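Local atomic coordinates of multicopper oxidase type 1 (Nitrosomonas europaea, PDB entry 3G5W), a protein that binds copper and probably oxidises its substrates as a two-domain, laccase-like multicopper oxidase of a nitrifying bacterium. Residues 169-181 with 285-297. Residues are numbered along the deposited sequence; the frame is centred on the assembly and turned at random.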
loop_
_atom_site.group_PDB
_atom_site.type_symbol
_atom_site.label_atom_id
_atom_site.label_comp_id
_atom_site.label_asym_id
_atom_site.label_seq_id
_atom_site.Cartn_x
_atom_site.Cartn_y
_atom_site.Cartn_z
ATOM N N ILE A 169 -15.975 -6.190 7.941
ATOM C CA ILE A 169 -16.495 -6.512 6.604
ATOM C C ILE A 169 -17.998 -6.246 6.675
ATOM O O ILE A 169 -18.692 -6.838 7.510
ATOM C CB ILE A 169 -16.300 -7.999 6.204
ATOM C CG1 ILE A 169 -14.828 -8.426 6.302
ATOM C CG2 ILE A 169 -16.846 -8.243 4.778
ATOM C CD1 ILE A 169 -14.598 -9.940 6.142
ATOM N N ASN A 170 -18.490 -5.341 5.827
ATOM C CA ASN A 170 -19.915 -4.944 5.837
ATOM C C ASN A 170 -20.413 -4.592 7.244
ATOM O O ASN A 170 -21.486 -5.035 7.681
ATOM C CB ASN A 170 -20.791 -6.014 5.180
ATOM C CG ASN A 170 -20.382 -6.291 3.739
ATOM O OD1 ASN A 170 -19.667 -5.498 3.127
ATOM N ND2 ASN A 170 -20.827 -7.427 3.196
ATOM N N ALA A 171 -19.594 -3.813 7.949
ATOM C CA ALA A 171 -19.937 -3.267 9.269
ATOM C C ALA A 171 -20.056 -4.283 10.412
ATOM O O ALA A 171 -20.608 -3.949 11.463
ATOM C CB ALA A 171 -21.196 -2.386 9.193
ATOM N N LYS A 172 -19.544 -5.502 10.214
ATOM C CA LYS A 172 -19.345 -6.445 11.329
ATOM C C LYS A 172 -17.900 -6.911 11.462
ATOM O O LYS A 172 -17.204 -7.098 10.465
ATOM C CB LYS A 172 -20.257 -7.671 11.221
ATOM C CG LYS A 172 -21.753 -7.364 11.143
ATOM C CD LYS A 172 -22.259 -6.570 12.349
ATOM C CE LYS A 172 -22.748 -7.460 13.466
ATOM N NZ LYS A 172 -23.911 -6.797 14.154
ATOM N N SER A 173 -17.457 -7.099 12.702
ATOM C CA SER A 173 -16.179 -7.750 12.967
ATOM C C SER A 173 -16.398 -9.230 13.270
ATOM O O SER A 173 -17.431 -9.620 13.821
ATOM C CB SER A 173 -15.457 -7.093 14.147
ATOM O OG SER A 173 -15.316 -5.692 13.970
ATOM N N PHE A 174 -15.425 -10.050 12.896
ATOM C CA PHE A 174 -15.356 -11.419 13.367
ATOM C C PHE A 174 -15.366 -11.385 14.908
ATOM O O PHE A 174 -14.705 -10.528 15.507
ATOM C CB PHE A 174 -14.068 -12.076 12.868
ATOM C CG PHE A 174 -13.987 -13.548 13.160
ATOM C CD1 PHE A 174 -13.390 -14.007 14.327
ATOM C CD2 PHE A 174 -14.520 -14.473 12.270
ATOM C CE1 PHE A 174 -13.324 -15.375 14.606
ATOM C CE2 PHE A 174 -14.459 -15.833 12.537
ATOM C CZ PHE A 174 -13.861 -16.282 13.707
ATOM N N PRO A 175 -16.070 -12.334 15.556
ATOM C CA PRO A 175 -16.787 -13.492 15.002
ATOM C C PRO A 175 -18.240 -13.266 14.570
ATOM O O PRO A 175 -18.988 -14.237 14.440
ATOM C CB PRO A 175 -16.732 -14.502 16.155
ATOM C CG PRO A 175 -16.763 -13.644 17.389
ATOM C CD PRO A 175 -16.130 -12.312 17.032
ATOM N N GLU A 176 -18.634 -12.020 14.336
ATOM C CA GLU A 176 -20.015 -11.732 13.934
ATOM C C GLU A 176 -20.199 -11.503 12.425
ATOM O O GLU A 176 -21.274 -11.103 11.962
ATOM C CB GLU A 176 -20.586 -10.589 14.767
ATOM C CG GLU A 176 -20.910 -11.029 16.183
ATOM C CD GLU A 176 -21.279 -9.881 17.093
ATOM O OE1 GLU A 176 -22.042 -8.990 16.659
ATOM O OE2 GLU A 176 -20.805 -9.878 18.248
ATOM N N THR A 177 -19.143 -11.781 11.664
ATOM C CA THR A 177 -19.244 -11.927 10.213
ATOM C C THR A 177 -19.928 -13.258 9.886
ATOM O O THR A 177 -20.285 -14.007 10.794
ATOM C CB THR A 177 -17.845 -11.872 9.556
ATOM O OG1 THR A 177 -16.964 -12.770 10.238
ATOM C CG2 THR A 177 -17.277 -10.472 9.645
ATOM N N GLN A 178 -20.115 -13.555 8.599
ATOM C CA GLN A 178 -20.782 -14.791 8.184
ATOM C C GLN A 178 -19.882 -15.651 7.303
ATOM O O GLN A 178 -19.132 -15.122 6.488
ATOM C CB GLN A 178 -22.084 -14.478 7.426
ATOM C CG GLN A 178 -23.147 -13.788 8.271
ATOM C CD GLN A 178 -23.668 -14.661 9.392
ATOM O OE1 GLN A 178 -23.828 -15.870 9.233
ATOM N NE2 GLN A 178 -23.942 -14.047 10.537
ATOM N N PRO A 179 -19.971 -16.986 7.447
ATOM C CA PRO A 179 -19.177 -17.837 6.562
ATOM C C PRO A 179 -19.671 -17.731 5.122
ATOM O O PRO A 179 -20.857 -17.475 4.886
ATOM C CB PRO A 179 -19.424 -19.242 7.109
ATOM C CG PRO A 179 -20.779 -19.157 7.792
ATOM C CD PRO A 179 -20.800 -17.776 8.388
ATOM N N ILE A 180 -18.755 -17.889 4.178
ATOM C CA ILE A 180 -19.096 -17.987 2.763
ATOM C C ILE A 180 -19.282 -19.470 2.493
ATOM O O ILE A 180 -18.345 -20.236 2.638
ATOM C CB ILE A 180 -17.979 -17.353 1.901
ATOM C CG1 ILE A 180 -17.985 -15.829 2.112
ATOM C CG2 ILE A 180 -18.122 -17.732 0.400
ATOM C CD1 ILE A 180 -16.726 -15.097 1.636
ATOM N N ARG A 181 -20.506 -19.880 2.158
ATOM C CA ARG A 181 -20.818 -21.309 2.043
ATOM C C ARG A 181 -20.874 -21.749 0.594
ATOM O O ARG A 181 -21.605 -21.171 -0.212
ATOM C CB ARG A 181 -22.126 -21.660 2.767
ATOM C CG ARG A 181 -22.032 -21.513 4.268
ATOM C CD ARG A 181 -23.306 -21.909 4.973
ATOM N NE ARG A 181 -23.067 -22.081 6.407
ATOM C CZ ARG A 181 -24.001 -22.399 7.297
ATOM N NH1 ARG A 181 -25.261 -22.575 6.910
ATOM N NH2 ARG A 181 -23.676 -22.535 8.578
ATOM N N VAL A 285 -14.713 -22.959 15.470
ATOM C CA VAL A 285 -15.321 -21.805 16.145
ATOM C C VAL A 285 -16.801 -21.607 15.777
ATOM O O VAL A 285 -17.601 -21.134 16.593
ATOM C CB VAL A 285 -14.517 -20.502 15.850
ATOM C CG1 VAL A 285 -14.485 -20.197 14.354
ATOM C CG2 VAL A 285 -15.060 -19.304 16.654
ATOM N N TRP A 286 -17.152 -21.987 14.553
ATOM C CA TRP A 286 -18.480 -21.733 14.029
ATOM C C TRP A 286 -19.312 -22.997 13.843
ATOM O O TRP A 286 -20.233 -23.023 13.022
ATOM C CB TRP A 286 -18.382 -20.948 12.720
ATOM C CG TRP A 286 -18.267 -19.462 12.897
ATOM C CD1 TRP A 286 -18.487 -18.743 14.044
ATOM C CD2 TRP A 286 -17.960 -18.508 11.879
ATOM N NE1 TRP A 286 -18.319 -17.404 13.800
ATOM C CE2 TRP A 286 -17.995 -17.230 12.479
ATOM C CE3 TRP A 286 -17.653 -18.607 10.513
ATOM C CZ2 TRP A 286 -17.734 -16.058 11.760
ATOM C CZ3 TRP A 286 -17.387 -17.451 9.805
ATOM C CH2 TRP A 286 -17.433 -16.188 10.429
ATOM N N LYS A 287 -19.008 -24.035 14.619
ATOM C CA LYS A 287 -19.774 -25.279 14.546
ATOM C C LYS A 287 -21.254 -25.070 14.890
ATOM O O LYS A 287 -22.113 -25.769 14.360
ATOM C CB LYS A 287 -19.143 -26.381 15.414
ATOM C CG LYS A 287 -19.128 -26.123 16.914
ATOM C CD LYS A 287 -18.489 -27.303 17.651
ATOM C CE LYS A 287 -18.692 -27.218 19.163
ATOM N NZ LYS A 287 -19.918 -27.961 19.612
ATOM N N ASP A 288 -21.535 -24.089 15.746
ATOM C CA ASP A 288 -22.904 -23.803 16.207
ATOM C C ASP A 288 -23.434 -22.425 15.782
ATOM O O ASP A 288 -24.381 -21.897 16.382
ATOM C CB ASP A 288 -22.981 -23.938 17.733
ATOM C CG ASP A 288 -22.833 -25.376 18.200
ATOM O OD1 ASP A 288 -23.619 -26.239 17.743
ATOM O OD2 ASP A 288 -21.932 -25.643 19.026
ATOM N N LYS A 289 -22.830 -21.855 14.746
ATOM C CA LYS A 289 -23.174 -20.517 14.278
ATOM C C LYS A 289 -24.555 -20.475 13.624
ATOM O O LYS A 289 -24.895 -21.336 12.808
ATOM C CB LYS A 289 -22.111 -20.016 13.296
ATOM C CG LYS A 289 -21.812 -18.521 13.388
ATOM C CD LYS A 289 -22.375 -17.760 12.224
ATOM C CE LYS A 289 -21.555 -16.506 11.938
ATOM N NZ LYS A 289 -21.619 -15.461 13.001
ATOM N N LYS A 290 -25.335 -19.464 14.003
ATOM C CA LYS A 290 -26.611 -19.153 13.368
ATOM C C LYS A 290 -26.322 -18.436 12.050
ATOM O O LYS A 290 -25.917 -17.274 12.056
ATOM C CB LYS A 290 -27.430 -18.219 14.270
ATOM C CG LYS A 290 -28.157 -18.881 15.442
ATOM C CD LYS A 290 -29.506 -19.470 14.993
ATOM C CE LYS A 290 -30.463 -18.406 14.442
ATOM N NZ LYS A 290 -31.188 -18.922 13.239
ATOM N N PHE A 291 -26.519 -19.127 10.929
ATOM C CA PHE A 291 -26.212 -18.557 9.619
ATOM C C PHE A 291 -27.185 -17.448 9.223
ATOM O O PHE A 291 -28.407 -17.590 9.372
ATOM C CB PHE A 291 -26.180 -19.639 8.540
ATOM C CG PHE A 291 -25.776 -19.128 7.183
ATOM C CD1 PHE A 291 -26.696 -19.079 6.143
ATOM C CD2 PHE A 291 -24.471 -18.682 6.949
ATOM C CE1 PHE A 291 -26.332 -18.607 4.886
ATOM C CE2 PHE A 291 -24.094 -18.211 5.696
ATOM C CZ PHE A 291 -25.027 -18.172 4.664
ATOM N N VAL A 292 -26.636 -16.340 8.730
ATOM C CA VAL A 292 -27.460 -15.253 8.207
ATOM C C VAL A 292 -27.243 -15.113 6.692
ATOM O O VAL A 292 -26.163 -14.687 6.260
ATOM C CB VAL A 292 -27.188 -13.910 8.935
ATOM C CG1 VAL A 292 -28.046 -12.794 8.350
ATOM C CG2 VAL A 292 -27.438 -14.044 10.443
ATOM N N PRO A 293 -28.250 -15.501 5.877
ATOM C CA PRO A 293 -28.137 -15.297 4.426
ATOM C C PRO A 293 -28.155 -13.815 4.047
ATOM O O PRO A 293 -28.700 -12.991 4.791
ATOM C CB PRO A 293 -29.387 -15.995 3.869
ATOM C CG PRO A 293 -29.831 -16.924 4.958
ATOM C CD PRO A 293 -29.512 -16.184 6.223
ATOM N N ASP A 294 -27.532 -13.500 2.910
ATOM C CA ASP A 294 -27.477 -12.148 2.334
ATOM C C ASP A 294 -26.562 -11.139 3.060
ATOM O O ASP A 294 -26.668 -9.930 2.822
ATOM C CB ASP A 294 -28.891 -11.565 2.168
ATOM C CG ASP A 294 -29.045 -10.745 0.893
ATOM O OD1 ASP A 294 -28.243 -10.926 -0.046
ATOM O OD2 ASP A 294 -29.988 -9.930 0.825
ATOM N N PHE A 295 -25.663 -11.627 3.919
ATOM C CA PHE A 295 -24.709 -10.757 4.613
ATOM C C PHE A 295 -23.657 -10.149 3.664
ATOM O O PHE A 295 -23.015 -9.139 3.991
ATOM C CB PHE A 295 -24.029 -11.497 5.776
ATOM C CG PHE A 295 -23.001 -10.662 6.495
ATOM C CD1 PHE A 295 -21.636 -10.837 6.238
ATOM C CD2 PHE A 295 -23.394 -9.673 7.392
ATOM C CE1 PHE A 295 -20.680 -10.054 6.875
ATOM C CE2 PHE A 295 -22.446 -8.881 8.036
ATOM C CZ PHE A 295 -21.082 -9.069 7.773
ATOM N N TYR A 296 -23.483 -10.770 2.497
ATOM C CA TYR A 296 -22.612 -10.219 1.450
ATOM C C TYR A 296 -23.445 -9.821 0.234
ATOM O O TYR A 296 -22.921 -9.674 -0.871
ATOM C CB TYR A 296 -21.502 -11.222 1.068
ATOM C CG TYR A 296 -20.688 -11.671 2.258
ATOM C CD1 TYR A 296 -19.681 -10.858 2.780
ATOM C CD2 TYR A 296 -20.932 -12.897 2.875
ATOM C CE1 TYR A 296 -18.940 -11.247 3.887
ATOM C CE2 TYR A 296 -20.197 -13.296 3.988
ATOM C CZ TYR A 296 -19.201 -12.463 4.483
ATOM O OH TYR A 296 -18.467 -12.832 5.574
ATOM N N TYR A 297 -24.748 -9.625 0.457
ATOM C CA TYR A 297 -25.704 -9.334 -0.612
ATOM C C TYR A 297 -25.743 -10.449 -1.658
ATOM O O TYR A 297 -26.176 -10.224 -2.786
ATOM C CB TYR A 297 -25.398 -7.991 -1.300
ATOM C CG TYR A 297 -25.965 -6.767 -0.617
ATOM C CD1 TYR A 297 -27.326 -6.684 -0.294
ATOM C CD2 TYR A 297 -25.154 -5.683 -0.322
ATOM C CE1 TYR A 297 -27.854 -5.544 0.321
ATOM C CE2 TYR A 297 -25.668 -4.533 0.295
ATOM C CZ TYR A 297 -27.018 -4.476 0.612
ATOM O OH TYR A 297 -27.532 -3.353 1.225
HETATM O O HOH W 1 -25.050 -15.157 13.305
HETATM O O HOH W 2 -21.036 -22.214 10.509
HETATM O O HOH W 3 -25.196 -23.268 10.677
#
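Trp-286 lies between Phe-174 and Lys-289. CE2 of Phe-174 comes over one face of the indole, 3.4 Å from CZ2 of Trp-286, with the two ring planes inclined at 41°, and CE of Lys-289 sits over the opposite face, toward the rim. The carbonyl of Pro-175, whose preceding peptide is cis, takes two donors: NE1 of Trp-286 at 3.3 Å, bent, and NZ of Lys-289 at 3.2 Å. With an alanine here in place of Trp-286, a gap would probably open between Phe-174 and Lys-289, and Pro-175 O would keep only the lysine of these two donors.

Further along, Gln-178 bends at chi2 (-65°) and brings OE1 to where it accepts a hydrogen bond from Val-292 N at 2.9 Å, the donor lying above the carbonyl plane of the amide and not on a lone pair, while CG of Gln-178 packs on Phe-295. Tyr-296 OH donates to Gln-178 O at 2.6 Å, on a lone pair, and Asn-170 ND2 hydrogen-bonds to Phe-295 O while its OD1 accepts from the backbone N of Met-142. The guanidinium of Arg-181 lies flat on the Phe-291 ring, centres 4.2 Å apart, while its NE pairs with Glu-273.

The loop 285-297, on its way from strand 269-274 to 306-308, thus covers the connection between strands 166-169 and 180-182 of the second cupredoxin domain, with Trp-286 and Tyr-296 also touching strand 269-274.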